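Local coordinates for aminotransferase (Psychrobacter arcticus 273-4, PDB 3IF2), which probably transfers amino groups between amino acids and keto acids, perhaps from valine to pyruvate, using a bound pyridoxal 5'-phosphate cofactor, at residues Leu53-Ala58 against Ala316-Ala321; Glu184-Tyr189 against Leu347-Leu352; Val191-Leu196 against Ala232-Arg237; Glu384-Lys387 against Leu392-Pro395. All coordinates share one frame; numbering follows the deposited sequence.

Contact 1 (Leu53-Ala58 against Ala316-Ala321)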
loop_
_atom_site.group_PDB
_atom_site.type_symbol
_atom_site.label_atom_id
_atom_site.label_comp_id
_atom_site.label_asym_id
_atom_site.label_seq_id
_atom_site.Cartn_x
_atom_site.Cartn_y
_atom_site.Cartn_z
ATOM N N LEU A 53 -15.502 -7.652 -17.151
ATOM C CA LEU A 53 -16.850 -7.110 -16.885
ATOM C C LEU A 53 -17.825 -8.204 -16.492
ATOM O O LEU A 53 -18.605 -8.030 -15.563
ATOM C CB LEU A 53 -17.408 -6.318 -18.090
ATOM C CG LEU A 53 -18.679 -5.496 -17.872
ATOM C CD1 LEU A 53 -18.631 -4.676 -16.552
ATOM C CD2 LEU A 53 -18.947 -4.624 -19.075
ATOM N N GLU A 54 -17.748 -9.337 -17.186
ATOM C CA GLU A 54 -18.555 -10.531 -16.869
ATOM C C GLU A 54 -18.288 -11.014 -15.445
ATOM O O GLU A 54 -19.225 -11.281 -14.694
ATOM C CB GLU A 54 -18.273 -11.650 -17.884
ATOM C CG GLU A 54 -18.779 -13.060 -17.547
ATOM C CD GLU A 54 -18.298 -14.053 -18.580
ATOM O OE1 GLU A 54 -18.705 -13.916 -19.755
ATOM O OE2 GLU A 54 -17.501 -14.950 -18.225
ATOM N N THR A 55 -17.016 -11.142 -15.101
ATOM C CA THR A 55 -16.632 -11.594 -13.756
ATOM C C THR A 55 -17.168 -10.621 -12.680
ATOM O O THR A 55 -17.782 -11.057 -11.717
ATOM C CB THR A 55 -15.112 -11.788 -13.625
ATOM O OG1 THR A 55 -14.645 -12.625 -14.695
ATOM C CG2 THR A 55 -14.774 -12.424 -12.313
ATOM N N TYR A 56 -16.965 -9.322 -12.914
ATOM C CA TYR A 56 -17.435 -8.231 -12.051
ATOM C C TYR A 56 -18.929 -8.311 -11.758
ATOM O O TYR A 56 -19.343 -8.165 -10.606
ATOM C CB TYR A 56 -17.145 -6.901 -12.741
ATOM C CG TYR A 56 -17.541 -5.643 -12.007
ATOM C CD1 TYR A 56 -16.646 -5.026 -11.146
ATOM C CD2 TYR A 56 -18.770 -5.043 -12.221
ATOM C CE1 TYR A 56 -16.981 -3.862 -10.473
ATOM C CE2 TYR A 56 -19.132 -3.867 -11.552
ATOM C CZ TYR A 56 -18.230 -3.271 -10.677
ATOM O OH TYR A 56 -18.548 -2.097 -10.038
ATOM N N LYS A 57 -19.722 -8.513 -12.812
ATOM C CA LYS A 57 -21.162 -8.648 -12.678
ATOM C C LYS A 57 -21.497 -9.896 -11.860
ATOM O O LYS A 57 -22.286 -9.801 -10.899
ATOM C CB LYS A 57 -21.852 -8.701 -14.043
ATOM C CG LYS A 57 -21.835 -7.409 -14.822
ATOM C CD LYS A 57 -22.394 -7.600 -16.218
ATOM C CE LYS A 57 -22.576 -6.253 -16.961
ATOM N NZ LYS A 57 -23.658 -5.341 -16.397
ATOM N N ALA A 58 -20.876 -11.031 -12.207
ATOM C CA ALA A 58 -21.115 -12.300 -11.511
ATOM C C ALA A 58 -20.871 -12.169 -10.003
ATOM O O ALA A 58 -21.708 -12.624 -9.224
ATOM C CB ALA A 58 -20.299 -13.448 -12.098
ATOM N N ALA A 316 -9.824 -11.930 -9.792
ATOM C CA ALA A 316 -8.905 -12.951 -10.299
ATOM C C ALA A 316 -9.113 -14.353 -9.765
ATOM O O ALA A 316 -8.779 -15.318 -10.470
ATOM C CB ALA A 316 -7.461 -12.513 -10.082
ATOM N N THR A 317 -9.675 -14.471 -8.556
ATOM C CA THR A 317 -9.892 -15.781 -7.895
ATOM C C THR A 317 -10.593 -16.829 -8.788
ATOM O O THR A 317 -10.016 -17.885 -8.998
ATOM C CB THR A 317 -10.575 -15.620 -6.496
ATOM O OG1 THR A 317 -9.679 -14.924 -5.622
ATOM C CG2 THR A 317 -10.956 -16.961 -5.864
ATOM N N PRO A 318 -11.797 -16.524 -9.339
ATOM C CA PRO A 318 -12.452 -17.497 -10.204
ATOM C C PRO A 318 -11.721 -17.772 -11.516
ATOM O O PRO A 318 -11.789 -18.896 -11.998
ATOM C CB PRO A 318 -13.848 -16.885 -10.454
ATOM C CG PRO A 318 -13.693 -15.445 -10.176
ATOM C CD PRO A 318 -12.703 -15.398 -9.047
ATOM N N LEU A 319 -11.034 -16.774 -12.069
ATOM C CA LEU A 319 -10.268 -16.940 -13.316
ATOM C C LEU A 319 -8.998 -17.806 -13.095
ATOM O O LEU A 319 -8.471 -18.389 -14.061
ATOM C CB LEU A 319 -9.916 -15.577 -13.957
ATOM C CG LEU A 319 -11.051 -14.553 -14.181
ATOM C CD1 LEU A 319 -10.531 -13.260 -14.787
ATOM C CD2 LEU A 319 -12.159 -15.104 -15.042
ATOM N N VAL A 320 -8.494 -17.863 -11.848
ATOM C CA VAL A 320 -7.355 -18.745 -11.473
ATOM C C VAL A 320 -7.909 -20.169 -11.279
ATOM O O VAL A 320 -7.358 -21.135 -11.838
ATOM C CB VAL A 320 -6.609 -18.240 -10.183
ATOM C CG1 VAL A 320 -5.650 -19.278 -9.647
ATOM C CG2 VAL A 320 -5.899 -16.947 -10.449
ATOM N N ALA A 321 -9.009 -20.281 -10.521
ATOM C CA ALA A 321 -9.693 -21.567 -10.260
ATOM C C ALA A 321 -9.985 -22.380 -11.512
ATOM O O ALA A 321 -9.788 -23.603 -11.507
ATOM C CB ALA A 321 -10.993 -21.365 -9.470
#

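Contact 2 (Glu184-Tyr189 against Leu347-Leu352)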
loop_
_atom_site.group_PDB
_atom_site.type_symbol
_atom_site.label_atom_id
_atom_site.label_comp_id
_atom_site.label_asym_id
_atom_site.label_seq_id
_atom_site.Cartn_x
_atom_site.Cartn_y
_atom_site.Cartn_z
ATOM N N GLU A 184 18.419 -8.080 -39.685
ATOM C CA GLU A 184 19.508 -7.616 -38.843
ATOM C C GLU A 184 19.138 -6.217 -38.349
ATOM O O GLU A 184 18.058 -5.671 -38.684
ATOM C CB GLU A 184 20.832 -7.699 -39.610
ATOM C CG GLU A 184 21.040 -9.128 -40.124
ATOM C CD GLU A 184 22.403 -9.403 -40.684
ATOM O OE1 GLU A 184 22.921 -8.578 -41.480
ATOM O OE2 GLU A 184 22.934 -10.487 -40.350
ATOM N N GLY A 185 20.022 -5.657 -37.533
ATOM C CA GLY A 185 19.773 -4.393 -36.852
ATOM C C GLY A 185 19.128 -4.650 -35.500
ATOM O O GLY A 185 18.373 -3.812 -35.023
ATOM N N PHE A 186 19.428 -5.813 -34.902
ATOM C CA PHE A 186 18.959 -6.209 -33.571
ATOM C C PHE A 186 20.108 -6.679 -32.687
ATOM O O PHE A 186 21.184 -7.000 -33.172
ATOM C CB PHE A 186 17.892 -7.318 -33.624
ATOM C CG PHE A 186 16.652 -6.943 -34.379
ATOM C CD1 PHE A 186 16.573 -7.148 -35.766
ATOM C CD2 PHE A 186 15.543 -6.403 -33.714
ATOM C CE1 PHE A 186 15.404 -6.805 -36.489
ATOM C CE2 PHE A 186 14.363 -6.054 -34.431
ATOM C CZ PHE A 186 14.298 -6.260 -35.818
ATOM N N PHE A 187 19.848 -6.714 -31.382
ATOM C CA PHE A 187 20.832 -7.140 -30.384
ATOM C C PHE A 187 20.176 -7.700 -29.123
ATOM O O PHE A 187 18.977 -7.525 -28.906
ATOM C CB PHE A 187 21.785 -5.988 -30.044
ATOM C CG PHE A 187 21.135 -4.810 -29.337
ATOM C CD1 PHE A 187 20.357 -3.897 -30.038
ATOM C CD2 PHE A 187 21.371 -4.576 -27.986
ATOM C CE1 PHE A 187 19.777 -2.794 -29.401
ATOM C CE2 PHE A 187 20.802 -3.467 -27.332
ATOM C CZ PHE A 187 19.995 -2.585 -28.040
ATOM N N LYS A 188 20.977 -8.407 -28.331
ATOM C CA LYS A 188 20.536 -9.013 -27.087
ATOM C C LYS A 188 21.600 -8.811 -26.026
ATOM O O LYS A 188 22.766 -9.173 -26.235
ATOM C CB LYS A 188 20.310 -10.528 -27.270
ATOM C CG LYS A 188 19.466 -11.220 -26.130
ATOM C CD LYS A 188 19.703 -12.741 -26.039
ATOM C CE LYS A 188 18.719 -13.501 -25.138
ATOM N NZ LYS A 188 18.383 -12.890 -23.801
ATOM N N TYR A 189 21.193 -8.238 -24.894
ATOM C CA TYR A 189 22.056 -8.094 -23.728
ATOM C C TYR A 189 22.231 -9.492 -23.123
ATOM O O TYR A 189 21.270 -10.283 -23.134
ATOM C CB TYR A 189 21.438 -7.165 -22.666
ATOM C CG TYR A 189 21.318 -5.708 -23.054
ATOM C CD1 TYR A 189 22.450 -4.957 -23.370
ATOM C CD2 TYR A 189 20.083 -5.041 -23.013
ATOM C CE1 TYR A 189 22.355 -3.593 -23.697
ATOM C CE2 TYR A 189 19.978 -3.673 -23.346
ATOM C CZ TYR A 189 21.127 -2.965 -23.673
ATOM O OH TYR A 189 21.022 -1.643 -23.998
ATOM N N LEU A 347 7.520 0.109 -38.759
ATOM C CA LEU A 347 7.525 1.580 -38.797
ATOM C C LEU A 347 8.897 2.197 -38.492
ATOM O O LEU A 347 9.294 3.144 -39.171
ATOM C CB LEU A 347 6.460 2.167 -37.868
ATOM C CG LEU A 347 4.987 1.850 -38.152
ATOM C CD1 LEU A 347 4.159 2.394 -36.967
ATOM C CD2 LEU A 347 4.483 2.369 -39.497
ATOM N N LEU A 348 9.618 1.640 -37.517
ATOM C CA LEU A 348 10.973 2.125 -37.161
ATOM C C LEU A 348 11.952 1.895 -38.313
ATOM O O LEU A 348 12.750 2.778 -38.615
ATOM C CB LEU A 348 11.505 1.516 -35.841
ATOM C CG LEU A 348 10.855 1.997 -34.540
ATOM C CD1 LEU A 348 11.277 1.133 -33.391
ATOM C CD2 LEU A 348 11.202 3.434 -34.240
ATOM N N LYS A 349 11.860 0.733 -38.962
ATOM C CA LYS A 349 12.684 0.430 -40.145
ATOM C C LYS A 349 12.354 1.287 -41.376
ATOM O O LYS A 349 13.215 1.456 -42.208
ATOM C CB LYS A 349 12.705 -1.073 -40.477
ATOM C CG LYS A 349 13.509 -1.876 -39.433
ATOM C CD LYS A 349 13.890 -3.280 -39.892
ATOM C CE LYS A 349 14.958 -3.912 -38.964
ATOM N NZ LYS A 349 16.296 -3.198 -38.914
ATOM N N GLN A 350 11.140 1.826 -41.497
ATOM C CA GLN A 350 10.816 2.768 -42.599
ATOM C C GLN A 350 11.398 4.146 -42.310
ATOM O O GLN A 350 11.850 4.813 -43.226
ATOM C CB GLN A 350 9.316 2.912 -42.829
ATOM C CG GLN A 350 8.701 1.691 -43.440
ATOM C CD GLN A 350 7.167 1.656 -43.370
ATOM O OE1 GLN A 350 6.517 2.471 -42.691
ATOM N NE2 GLN A 350 6.587 0.679 -44.059
ATOM N N ALA A 351 11.339 4.575 -41.047
ATOM C CA ALA A 351 11.864 5.881 -40.610
ATOM C C ALA A 351 13.415 5.916 -40.623
ATOM O O ALA A 351 14.026 6.710 -41.330
ATOM C CB ALA A 351 11.322 6.219 -39.213
ATOM N N LEU A 352 14.015 5.016 -39.853
ATOM C CA LEU A 352 15.468 4.871 -39.702
ATOM C C LEU A 352 15.773 3.583 -40.479
ATOM O O LEU A 352 15.099 3.357 -41.476
ATOM C CB LEU A 352 15.786 4.823 -38.210
ATOM C CG LEU A 352 15.158 6.024 -37.456
ATOM C CD1 LEU A 352 15.134 5.826 -35.940
ATOM C CD2 LEU A 352 15.846 7.347 -37.869
HETATM O O HOH W 1 17.307 -1.928 -36.842
#

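Contact 3 (Val191-Leu196 against Ala232-Arg237)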
loop_
_atom_site.group_PDB
_atom_site.type_symbol
_atom_site.label_atom_id
_atom_site.label_comp_id
_atom_site.label_asym_id
_atom_site.label_seq_id
_atom_site.Cartn_x
_atom_site.Cartn_y
_atom_site.Cartn_z
ATOM N N VAL A 191 24.374 -11.766 -19.728
ATOM C CA VAL A 191 25.021 -11.675 -18.422
ATOM C C VAL A 191 26.535 -11.915 -18.511
ATOM O O VAL A 191 26.982 -12.922 -19.071
ATOM C CB VAL A 191 24.389 -12.638 -17.363
ATOM C CG1 VAL A 191 25.104 -12.505 -16.019
ATOM C CG2 VAL A 191 22.905 -12.345 -17.185
ATOM N N ASP A 192 27.294 -10.964 -17.957
ATOM C CA ASP A 192 28.750 -11.027 -17.882
ATOM C C ASP A 192 29.065 -11.739 -16.567
ATOM O O ASP A 192 29.193 -11.097 -15.520
ATOM C CB ASP A 192 29.346 -9.611 -17.953
ATOM C CG ASP A 192 30.878 -9.582 -17.900
ATOM O OD1 ASP A 192 31.550 -10.645 -17.931
ATOM O OD2 ASP A 192 31.405 -8.452 -17.844
ATOM N N PHE A 193 29.151 -13.069 -16.633
ATOM C CA PHE A 193 29.449 -13.904 -15.460
ATOM C C PHE A 193 30.879 -13.740 -14.937
ATOM O O PHE A 193 31.097 -13.953 -13.752
ATOM C CB PHE A 193 29.092 -15.389 -15.687
ATOM C CG PHE A 193 27.588 -15.658 -15.728
ATOM C CD1 PHE A 193 26.825 -15.648 -14.544
ATOM C CD2 PHE A 193 26.931 -15.923 -16.944
ATOM C CE1 PHE A 193 25.449 -15.883 -14.575
ATOM C CE2 PHE A 193 25.554 -16.167 -16.983
ATOM C CZ PHE A 193 24.810 -16.138 -15.797
ATOM N N GLU A 194 31.835 -13.366 -15.802
ATOM C CA GLU A 194 33.237 -13.086 -15.383
ATOM C C GLU A 194 33.216 -11.944 -14.352
ATOM O O GLU A 194 33.699 -12.113 -13.230
ATOM C CB GLU A 194 34.139 -12.738 -16.603
ATOM C CG GLU A 194 35.616 -12.503 -16.293
ATOM N N ALA A 195 32.584 -10.829 -14.730
ATOM C CA ALA A 195 32.455 -9.636 -13.882
ATOM C C ALA A 195 31.648 -9.866 -12.599
ATOM O O ALA A 195 32.064 -9.437 -11.522
ATOM C CB ALA A 195 31.830 -8.505 -14.669
ATOM N N LEU A 196 30.510 -10.549 -12.725
ATOM C CA LEU A 196 29.604 -10.812 -11.589
ATOM C C LEU A 196 30.202 -11.746 -10.537
ATOM O O LEU A 196 30.201 -11.437 -9.336
ATOM C CB LEU A 196 28.261 -11.385 -12.102
ATOM C CG LEU A 196 27.105 -11.728 -11.150
ATOM C CD1 LEU A 196 25.794 -11.848 -11.942
ATOM C CD2 LEU A 196 27.309 -12.985 -10.296
ATOM N N ALA A 232 20.878 -19.082 -10.095
ATOM C CA ALA A 232 20.373 -19.906 -8.983
ATOM C C ALA A 232 21.524 -20.621 -8.224
ATOM O O ALA A 232 21.462 -20.712 -7.000
ATOM C CB ALA A 232 19.336 -20.917 -9.475
ATOM N N GLU A 233 22.554 -21.114 -8.933
ATOM C CA GLU A 233 23.739 -21.750 -8.282
ATOM C C GLU A 233 24.517 -20.714 -7.487
ATOM O O GLU A 233 24.805 -20.927 -6.310
ATOM C CB GLU A 233 24.738 -22.361 -9.278
ATOM C CG GLU A 233 24.298 -23.581 -10.073
ATOM C CD GLU A 233 25.431 -24.097 -10.994
ATOM O OE1 GLU A 233 26.021 -23.286 -11.771
ATOM O OE2 GLU A 233 25.728 -25.320 -10.940
ATOM N N ILE A 234 24.849 -19.600 -8.148
ATOM C CA ILE A 234 25.586 -18.488 -7.521
ATOM C C ILE A 234 24.856 -18.048 -6.262
ATOM O O ILE A 234 25.468 -17.964 -5.204
ATOM C CB ILE A 234 25.806 -17.277 -8.476
ATOM C CG1 ILE A 234 26.697 -17.661 -9.653
ATOM C CG2 ILE A 234 26.487 -16.126 -7.756
ATOM C CD1 ILE A 234 26.813 -16.583 -10.681
ATOM N N ALA A 235 23.545 -17.838 -6.370
ATOM C CA ALA A 235 22.723 -17.454 -5.199
ATOM C C ALA A 235 22.804 -18.483 -4.073
ATOM O O ALA A 235 23.028 -18.104 -2.924
ATOM C CB ALA A 235 21.265 -17.212 -5.580
ATOM N N LYS A 236 22.666 -19.769 -4.401
ATOM C CA LYS A 236 22.713 -20.837 -3.381
ATOM C C LYS A 236 24.078 -20.891 -2.673
ATOM O O LYS A 236 24.128 -21.079 -1.460
ATOM C CB LYS A 236 22.378 -22.219 -3.972
ATOM C CG LYS A 236 22.089 -23.301 -2.911
ATOM C CD LYS A 236 22.204 -24.729 -3.468
ATOM C CE LYS A 236 22.018 -25.773 -2.342
ATOM N NZ LYS A 236 22.180 -27.175 -2.818
ATOM N N ARG A 237 25.157 -20.712 -3.442
ATOM C CA ARG A 237 26.533 -20.740 -2.927
ATOM C C ARG A 237 26.755 -19.704 -1.844
ATOM O O ARG A 237 27.307 -20.039 -0.789
ATOM C CB ARG A 237 27.542 -20.508 -4.055
ATOM C CG ARG A 237 29.042 -20.739 -3.715
ATOM C CD ARG A 237 29.907 -20.355 -4.921
ATOM N NE ARG A 237 29.412 -21.032 -6.135
ATOM C CZ ARG A 237 29.544 -20.617 -7.406
ATOM N NH1 ARG A 237 30.183 -19.480 -7.733
ATOM N NH2 ARG A 237 29.001 -21.357 -8.384
#

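Contact 4 (Glu384-Lys387 against Leu392-Pro395)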
loop_
_atom_site.group_PDB
_atom_site.type_symbol
_atom_site.label_atom_id
_atom_site.label_comp_id
_atom_site.label_asym_id
_atom_site.label_seq_id
_atom_site.Cartn_x
_atom_site.Cartn_y
_atom_site.Cartn_z
ATOM N N GLU A 384 14.138 15.726 -24.434
ATOM C CA GLU A 384 13.714 17.135 -24.310
ATOM C C GLU A 384 13.224 17.692 -25.641
ATOM O O GLU A 384 12.221 18.401 -25.680
ATOM C CB GLU A 384 14.849 18.032 -23.764
ATOM C CG GLU A 384 15.313 17.719 -22.327
ATOM C CD GLU A 384 14.290 18.023 -21.222
ATOM O OE1 GLU A 384 13.417 18.901 -21.422
ATOM O OE2 GLU A 384 14.384 17.389 -20.136
ATOM N N ARG A 385 13.934 17.370 -26.718
ATOM C CA ARG A 385 13.567 17.841 -28.067
ATOM C C ARG A 385 12.253 17.251 -28.552
ATOM O O ARG A 385 11.427 17.973 -29.115
ATOM C CB ARG A 385 14.672 17.543 -29.074
ATOM C CG ARG A 385 15.899 18.410 -28.871
ATOM C CD ARG A 385 17.087 17.815 -29.583
ATOM N NE ARG A 385 18.323 18.500 -29.204
ATOM C CZ ARG A 385 19.121 19.223 -29.996
ATOM N NH1 ARG A 385 18.902 19.367 -31.312
ATOM N NH2 ARG A 385 20.205 19.773 -29.449
ATOM N N LEU A 386 12.079 15.945 -28.335
ATOM C CA LEU A 386 10.827 15.242 -28.665
ATOM C C LEU A 386 9.660 15.778 -27.812
ATOM O O LEU A 386 8.567 15.995 -28.349
ATOM C CB LEU A 386 10.977 13.724 -28.496
ATOM C CG LEU A 386 11.985 12.995 -29.384
ATOM C CD1 LEU A 386 12.208 11.579 -28.884
ATOM C CD2 LEU A 386 11.538 13.001 -30.833
ATOM N N LYS A 387 9.903 16.013 -26.512
ATOM C CA LYS A 387 8.874 16.560 -25.583
ATOM C C LYS A 387 8.334 17.918 -26.052
ATOM O O LYS A 387 7.120 18.154 -25.969
ATOM C CB LYS A 387 9.398 16.645 -24.134
ATOM C CG LYS A 387 8.423 17.252 -23.085
ATOM C CD LYS A 387 8.808 16.920 -21.620
ATOM C CE LYS A 387 10.227 17.386 -21.245
ATOM N NZ LYS A 387 10.443 18.866 -21.248
ATOM N N LEU A 392 6.480 11.850 -26.339
ATOM C CA LEU A 392 7.128 11.476 -25.083
ATOM C C LEU A 392 7.608 10.039 -25.078
ATOM O O LEU A 392 6.820 9.143 -25.291
ATOM C CB LEU A 392 6.201 11.729 -23.892
ATOM C CG LEU A 392 6.180 13.181 -23.372
ATOM C CD1 LEU A 392 5.624 14.171 -24.392
ATOM C CD2 LEU A 392 5.379 13.266 -22.072
ATOM N N ILE A 393 8.906 9.848 -24.844
ATOM C CA ILE A 393 9.541 8.540 -24.685
ATOM C C ILE A 393 10.304 8.606 -23.353
ATOM O O ILE A 393 10.196 9.601 -22.657
ATOM C CB ILE A 393 10.408 8.171 -25.937
ATOM C CG1 ILE A 393 11.507 9.204 -26.261
ATOM C CG2 ILE A 393 9.505 8.061 -27.168
ATOM C CD1 ILE A 393 12.659 9.281 -25.289
ATOM N N VAL A 394 11.032 7.561 -22.971
ATOM C CA VAL A 394 11.848 7.585 -21.741
ATOM C C VAL A 394 13.345 7.424 -22.117
ATOM O O VAL A 394 13.696 6.484 -22.844
ATOM C CB VAL A 394 11.412 6.515 -20.729
ATOM C CG1 VAL A 394 12.092 6.752 -19.378
ATOM C CG2 VAL A 394 9.896 6.555 -20.526
ATOM N N PRO A 395 14.226 8.341 -21.634
ATOM C CA PRO A 395 15.666 8.218 -21.950
ATOM C C PRO A 395 16.330 7.105 -21.125
ATOM O O PRO A 395 15.891 6.806 -20.008
ATOM C CB PRO A 395 16.227 9.599 -21.600
ATOM C CG PRO A 395 15.390 10.071 -20.488
ATOM C CD PRO A 395 13.992 9.450 -20.680
#

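Contact 1 (Leu53-Ala58 against Ala316-Ala321)
Thr-55 sets its two branches against two successive residues of another helix, its methyl against Pro-318 and its hydroxyl against an arm of Leu-319. The pairing joins helix 46-60 to the last turns of helix 311-321 in an enzyme of the class I and II aminotransferase family (fold-type I of the pyridoxal phosphate enzymes), and it illustrates how one small β-branched residue can serve two neighbours. CG2, anti to the backbone N of Thr-55, reaches the proline ring at CG of Pro-318, 3.9 Å away. The other branch, OG1, stands beside that N, where it hydrogen-bonds to O of Leu-51 one turn earlier. The hydroxyl thus has its polar partner at home and offers Leu-319 only van der Waals contact. Pro-318 lacks an N-H, and the helix is kinked there. Leu-319 also packs on Leu-51 and Phe-52, which widens the apolar seam along helix 46-60. Tyr-56, on that same helix, stacks its ring on Tyr-56 of the second subunit, so the helix that receives Pro-318 and Leu-319 also takes part in the dimer interface. At the helix pair itself, the nearest approach is 3.5 Å, between OG1 of Thr-55 and CD2 of Leu-319.

Contact 2 (Glu184-Tyr189 against Leu347-Leu352)
Lys-349 stretches from its helix to the corner of a β-strand, where its NZ donates a hydrogen bond to the backbone O of Glu-184 at 3.0 Å. The donor lies in the carbonyl plane, and the C=O...N angle of 151° shows an approach only moderately bent from the carbonyl direction. A second link runs through a water, which accepts from NZ of Lys-349 at 2.6 Å and donates to O of Gly-185 at 2.8 Å. Before reaching these oxygens, the chain passes the ring of Phe-186 obliquely, CE of Lys-349 lying 3.8 Å from CE1 of Phe-186. The lysine is extended as far as CE and bends at its last torsion (chi4 -63°), which turns NZ toward the carbonyl while CE stays by the ring.

Farther out, the chain turns a corner at Gly-185, whose positive phi (91°) is consistent with leaving O of Glu-184 facing the lysine and O of Gly-185 facing the water. Backbone bonds from Gly-185 to Ile-359 and from Phe-186 to Val-178 hold this end of strand 183-190 within its mixed sheet. Leu-348, beside the lysine, packs helix 324-351 onto strands 357-360 and 367-372 of that same sheet.

NZ has one neutral carbonyl and one water as acceptors across the contact, so the link is charge-dipole in kind; the two dipoles would be expected to favour a protonated lysine.

Contact 3 (Val191-Leu196 against Ala232-Arg237)
Ile-234 sets the end of its side chain against both Phe-193 and Leu-196, joining the short helix 193-197 to helix 225-237. The latter is the crossover helix that links the parallel strands 207-213 and 242-245 of the large mixed sheet, so this small helix-helix contact lies on the outside of a β-α-β unit.

The apolar part converges on CD1 of Ile-234. This methyl comes to the edge of the Phe-193 ring, near its plane, 4.0 Å from CD1 of Phe-193. Its approach to CD2 of Leu-196 is closer, at 3.7 Å. Ile-234 carries CG1 anti to its carbonyl carbon (chi1 -65°) and extends the chain to CD1, while CG2 gives Leu-196 a second, looser touch. Leu-202 of helix 200-203 packs on both Leu-196 and Ile-234.

Contacts with the ring face and a neighbouring ring complete the setting of Phe-193: His-230, one turn before Ile-234, stacks with it, and Val-191 makes a CH-pi type approach, its CG1 3.5 Å above the ring centre.

Polar interactions lie around this apolar centre. Arg-237 forms a salt bridge with Glu-197, a second tie between the two helices. Asp-192 occupies the N-cap of helix 193-197, and its side chain accepts a weak bond from the backbone of Ala-195, nearly straight at 171° but long, with N of Ala-195 3.4 Å from OD1 of Asp-192.

Contact 4 (Glu384-Lys387 against Leu392-Pro395)
Leu-386 and Lys-387 are the residues of helix 379-388 that meet the chain on its return; Glu-384, one turn before Lys-387, pairs with it. OE1 of Glu-384 forms a salt bridge with NZ of Lys-387 at 3.0 Å; the ammonium comes from above the carboxylate plane, 37° out of it. Arg-385 turns to Asp-381 in a salt bridge of its own. Leu-386 then points toward residues 392-395 and brings CD1 to within 3.6 Å of CG1 of Ile-393, the two side chains crossing at a slant. After the helix the chain runs into strand 391-392, paired in parallel with strand 35-36 through backbone bonds of Leu-392 to Asn-35 and Leu-37, then into strand 394-395, an outermost strand of this chain's six-stranded mixed sheet. With CG1 between its backbone N and carbonyl carbon (chi1 57°), Ile-393 turns that branch to CD1 of Leu-386, and it packs further on Tyr-383 and Ile-415. Last in the segment, Lys-387 offers its hydrocarbon part. CD1 of Leu-392 lies 4.2 Å from CA of Lys-387 and 4.4 Å from CG of Lys-387, whereas the far end of the lysine leads away to Glu-384 and, in a long, weak ion pair, to Asp-23.

How the contacts relate
The four contacts are spread around the chain, with no touch between them apart from the adjoining of contacts 2 and 3 in the sequence. By centres, contacts 2 and 4 are the closest pair, at 19 Å, with about 9 Å between their nearest atoms, and both reach the mixed sheet that contains strands 183-190 and 394-395. Helix 193-197 of contact 3 follows strand 183-190, yet the centres of contacts 2 and 3 lie 31 Å apart. Contact 1 stands about 40 Å from contact 2 between centres, although helix 311-321 leads directly into helix 324-351. Contacts 1, 2 and 3 lie away from the cofactor site; in contact 4, the side chain of Ile-393 is about 12 Å from that of Asn-217, which binds pyridoxal 5'-phosphate.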